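Local atomic coordinates of beta-cardiotoxin OH-27 (Ophiophagus hannah, PDB entry 3PLC), a protein that acts as a three-finger cardiotoxin of king cobra venom, probably slowing the heart by binding beta-adrenergic receptors. Residues A[13-26]-A[40-54]. Numbering follows the deposited sequence.
Sequences TTCPIGQDKCVKMT and CIDICPKSSADVEVL
With chi1 at 59°, Val-23 sets CG1 between its own backbone N and carbonyl carbon and CG2 anti to the N, so its two methyls spread toward different parts of 40-54. Val-23 CG1 lies 4.1 Å from Ile-41 CG1, and Val-23 CG2 lies 3.6 Å from Val-53 CG1; a beta-branched residue suits this buried position because it can fill both flanks at once. On the same face, the extended chain of Met-25 carries CE to 3.7 Å from CG of Pro-45, the two side chains crossing at about a right angle, an approach that a long, flexible thioether makes easy. Beneath these side chains the central strand pairs with Leu-54 through Lys-24 N to Leu-54 O (3.1 Å) and Leu-54 N to Lys-24 O (3.0 Å). At its start, Asp-20 and Lys-21 both face Ile-41, forming a classic beta bulge. Cys-15 and Cys-40 each turn SG beside their backbone N and join in a disulfide (chi3 -60°), which ties the loop before the central strand to its neighbour; Cys-22, bonded to Cys-3, adds a second link nearby. A central strand flanked by two antiparallel partners and crosslinked at the disulfide-rich core is characteristic of the three-finger toxin fold.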
# COMPACT_ATOMS: atom_id res chain seq x y z
N THR A 13 -5.55 -4.92 -6.45
CA THR A 13 -4.89 -5.48 -7.63
C THR A 13 -3.86 -6.48 -7.15
O THR A 13 -3.46 -6.47 -5.96
CB THR A 13 -4.08 -4.45 -8.49
OG1 THR A 13 -4.03 -3.19 -7.82
CG2 THR A 13 -4.66 -4.28 -9.91
N THR A 14 -3.44 -7.33 -8.09
CA THR A 14 -2.21 -8.10 -7.94
C THR A 14 -1.05 -7.21 -8.39
O THR A 14 -1.16 -6.47 -9.38
CB THR A 14 -2.26 -9.39 -8.74
OG1 THR A 14 -3.60 -9.88 -8.76
CG2 THR A 14 -1.36 -10.43 -8.11
N CYS A 15 0.05 -7.28 -7.65
CA CYS A 15 1.19 -6.41 -7.87
C CYS A 15 2.10 -6.91 -8.98
O CYS A 15 2.11 -8.11 -9.27
CB CYS A 15 1.99 -6.30 -6.58
SG CYS A 15 0.97 -6.04 -5.14
N PRO A 16 2.84 -5.99 -9.63
CA PRO A 16 3.99 -6.38 -10.44
C PRO A 16 4.93 -7.25 -9.62
O PRO A 16 5.15 -6.97 -8.44
CB PRO A 16 4.68 -5.03 -10.75
CG PRO A 16 3.68 -4.00 -10.56
CD PRO A 16 2.46 -4.58 -9.87
N ILE A 17 5.46 -8.29 -10.23
CA ILE A 17 6.50 -9.08 -9.60
C ILE A 17 7.55 -8.08 -9.12
O ILE A 17 7.92 -7.13 -9.85
CB ILE A 17 7.17 -10.11 -10.57
CG1 ILE A 17 6.11 -10.84 -11.40
CG2 ILE A 17 8.11 -11.07 -9.81
CD1 ILE A 17 6.58 -12.14 -12.03
N GLY A 18 8.02 -8.28 -7.91
CA GLY A 18 8.99 -7.38 -7.33
C GLY A 18 8.39 -6.41 -6.34
O GLY A 18 9.12 -5.79 -5.59
N GLN A 19 7.06 -6.29 -6.34
CA GLN A 19 6.38 -5.36 -5.42
C GLN A 19 5.65 -6.12 -4.34
O GLN A 19 4.43 -6.30 -4.40
CB GLN A 19 5.45 -4.38 -6.16
CG GLN A 19 6.13 -3.56 -7.30
CD GLN A 19 5.51 -2.17 -7.53
OE1 GLN A 19 4.81 -1.61 -6.68
NE2 GLN A 19 5.78 -1.60 -8.69
N ASP A 20 6.40 -6.54 -3.33
CA ASP A 20 5.93 -7.55 -2.37
C ASP A 20 5.23 -6.95 -1.17
O ASP A 20 4.85 -7.68 -0.27
CB ASP A 20 7.09 -8.46 -1.93
CG ASP A 20 7.36 -9.59 -2.91
OD1 ASP A 20 6.42 -9.95 -3.66
OD2 ASP A 20 8.51 -10.11 -2.94
N LYS A 21 5.03 -5.63 -1.18
CA LYS A 21 4.49 -4.89 -0.04
C LYS A 21 3.31 -3.97 -0.39
O LYS A 21 3.06 -3.65 -1.55
CB LYS A 21 5.61 -4.09 0.64
CG LYS A 21 6.43 -4.93 1.61
CD LYS A 21 7.79 -4.36 1.93
CE LYS A 21 8.73 -5.53 2.28
NZ LYS A 21 9.79 -5.18 3.27
N CYS A 22 2.55 -3.58 0.63
CA CYS A 22 1.32 -2.83 0.43
C CYS A 22 1.47 -1.61 1.28
O CYS A 22 2.12 -1.65 2.31
CB CYS A 22 0.09 -3.63 0.88
SG CYS A 22 -0.15 -5.20 0.05
N VAL A 23 0.83 -0.53 0.87
CA VAL A 23 1.03 0.74 1.55
C VAL A 23 -0.29 1.47 1.58
O VAL A 23 -1.11 1.32 0.68
CB VAL A 23 2.18 1.57 0.86
CG1 VAL A 23 1.89 1.85 -0.63
CG2 VAL A 23 2.53 2.84 1.66
N LYS A 24 -0.52 2.20 2.66
CA LYS A 24 -1.67 3.07 2.86
C LYS A 24 -0.99 4.34 3.20
O LYS A 24 -0.15 4.39 4.11
CB LYS A 24 -2.49 2.64 4.08
CG LYS A 24 -3.93 3.19 4.18
CD LYS A 24 -4.62 2.80 5.52
CE LYS A 24 -5.70 1.67 5.33
NZ LYS A 24 -5.94 0.57 6.43
N MET A 25 -1.32 5.38 2.45
CA MET A 25 -0.71 6.68 2.63
C MET A 25 -1.85 7.64 2.98
O MET A 25 -2.92 7.60 2.37
CB MET A 25 0.03 7.08 1.33
CG MET A 25 1.54 6.82 1.36
SD MET A 25 2.32 6.71 -0.26
CE MET A 25 4.01 6.42 0.19
N THR A 26 -1.65 8.48 3.99
CA THR A 26 -2.74 9.40 4.35
C THR A 26 -2.30 10.85 4.48
O THR A 26 -1.22 11.13 4.99
CB THR A 26 -3.61 8.91 5.58
OG1 THR A 26 -3.41 9.77 6.70
CG2 THR A 26 -3.33 7.43 5.96
N CYS A 40 0.50 -1.16 -4.32
CA CYS A 40 1.64 -2.08 -4.19
C CYS A 40 2.91 -1.29 -4.09
O CYS A 40 2.98 -0.16 -4.57
CB CYS A 40 1.71 -3.04 -5.40
SG CYS A 40 0.34 -4.14 -5.36
N ILE A 41 3.94 -1.88 -3.49
CA ILE A 41 5.22 -1.20 -3.33
C ILE A 41 6.38 -2.19 -3.16
O ILE A 41 6.17 -3.34 -2.84
CB ILE A 41 5.16 -0.23 -2.13
CG1 ILE A 41 5.40 1.21 -2.57
CG2 ILE A 41 6.11 -0.66 -1.04
CD1 ILE A 41 6.36 1.37 -3.72
N ASP A 42 7.60 -1.72 -3.39
CA ASP A 42 8.84 -2.51 -3.25
C ASP A 42 9.60 -2.18 -1.97
O ASP A 42 9.99 -3.08 -1.22
CB ASP A 42 9.76 -2.38 -4.49
CG ASP A 42 9.95 -0.92 -4.97
OD1 ASP A 42 10.39 -0.74 -6.14
OD2 ASP A 42 9.68 0.03 -4.20
N ILE A 43 9.84 -0.89 -1.76
CA ILE A 43 10.47 -0.39 -0.54
C ILE A 43 9.51 0.58 0.18
O ILE A 43 8.75 1.30 -0.46
CB ILE A 43 11.84 0.27 -0.83
CG1 ILE A 43 12.77 -0.75 -1.50
CG2 ILE A 43 12.48 0.80 0.46
CD1 ILE A 43 13.48 -0.21 -2.71
N CYS A 44 9.53 0.55 1.51
CA CYS A 44 8.62 1.35 2.31
C CYS A 44 9.10 2.80 2.38
O CYS A 44 10.11 3.10 3.02
CB CYS A 44 8.46 0.73 3.70
SG CYS A 44 7.42 1.69 4.85
N PRO A 45 8.38 3.72 1.72
CA PRO A 45 8.81 5.12 1.71
C PRO A 45 8.79 5.74 3.10
O PRO A 45 7.93 5.43 3.92
CB PRO A 45 7.78 5.80 0.81
CG PRO A 45 7.23 4.67 -0.04
CD PRO A 45 7.17 3.52 0.90
N LYS A 46 9.77 6.59 3.37
CA LYS A 46 9.87 7.28 4.65
C LYS A 46 8.62 8.12 4.90
O LYS A 46 8.10 8.76 3.99
CB LYS A 46 11.13 8.17 4.65
CG LYS A 46 11.55 8.73 6.01
CD LYS A 46 13.08 8.90 6.13
CE LYS A 46 13.77 7.63 6.65
NZ LYS A 46 13.75 6.48 5.68
N SER A 47 8.12 8.09 6.13
CA SER A 47 7.04 8.98 6.57
C SER A 47 7.55 10.43 6.65
O SER A 47 8.76 10.67 6.72
CB SER A 47 6.50 8.53 7.92
OG SER A 47 6.19 7.15 7.89
N SER A 48 6.62 11.38 6.65
CA SER A 48 7.00 12.79 6.64
C SER A 48 6.07 13.65 7.50
O SER A 48 5.11 13.16 8.11
CB SER A 48 7.04 13.32 5.20
OG SER A 48 5.76 13.85 4.80
N ALA A 49 6.37 14.95 7.53
CA ALA A 49 5.58 15.93 8.27
C ALA A 49 4.10 15.87 7.89
O ALA A 49 3.23 15.77 8.76
CB ALA A 49 6.15 17.33 8.07
N ASP A 50 3.79 15.91 6.59
CA ASP A 50 2.38 15.92 6.22
C ASP A 50 1.86 14.69 5.46
O ASP A 50 0.77 14.72 4.91
CB ASP A 50 1.97 17.27 5.59
CG ASP A 50 2.63 17.52 4.26
OD1 ASP A 50 3.11 18.66 4.06
OD2 ASP A 50 2.65 16.60 3.40
N VAL A 51 2.64 13.60 5.46
CA VAL A 51 2.25 12.35 4.83
C VAL A 51 2.66 11.17 5.71
O VAL A 51 3.85 11.01 6.03
CB VAL A 51 2.89 12.16 3.41
CG1 VAL A 51 2.74 10.72 2.93
CG2 VAL A 51 2.30 13.13 2.39
N GLU A 52 1.68 10.35 6.09
CA GLU A 52 1.96 9.16 6.90
C GLU A 52 1.94 7.88 6.09
O GLU A 52 0.99 7.62 5.35
CB GLU A 52 0.97 9.03 8.04
CG GLU A 52 1.34 7.93 9.03
CD GLU A 52 0.28 7.74 10.08
OE1 GLU A 52 -0.78 7.14 9.75
OE2 GLU A 52 0.50 8.19 11.23
N VAL A 53 2.99 7.08 6.27
CA VAL A 53 3.16 5.82 5.54
C VAL A 53 2.96 4.61 6.45
O VAL A 53 3.72 4.41 7.39
CB VAL A 53 4.58 5.72 4.91
CG1 VAL A 53 4.68 4.48 4.03
CG2 VAL A 53 4.92 6.97 4.09
N LEU A 54 1.92 3.82 6.17
CA LEU A 54 1.81 2.47 6.72
C LEU A 54 2.25 1.45 5.68
O LEU A 54 1.81 1.53 4.52
CB LEU A 54 0.39 2.17 7.21
CG LEU A 54 0.08 0.78 7.83
CD1 LEU A 54 -0.62 0.88 9.20
CD2 LEU A 54 -0.74 -0.10 6.88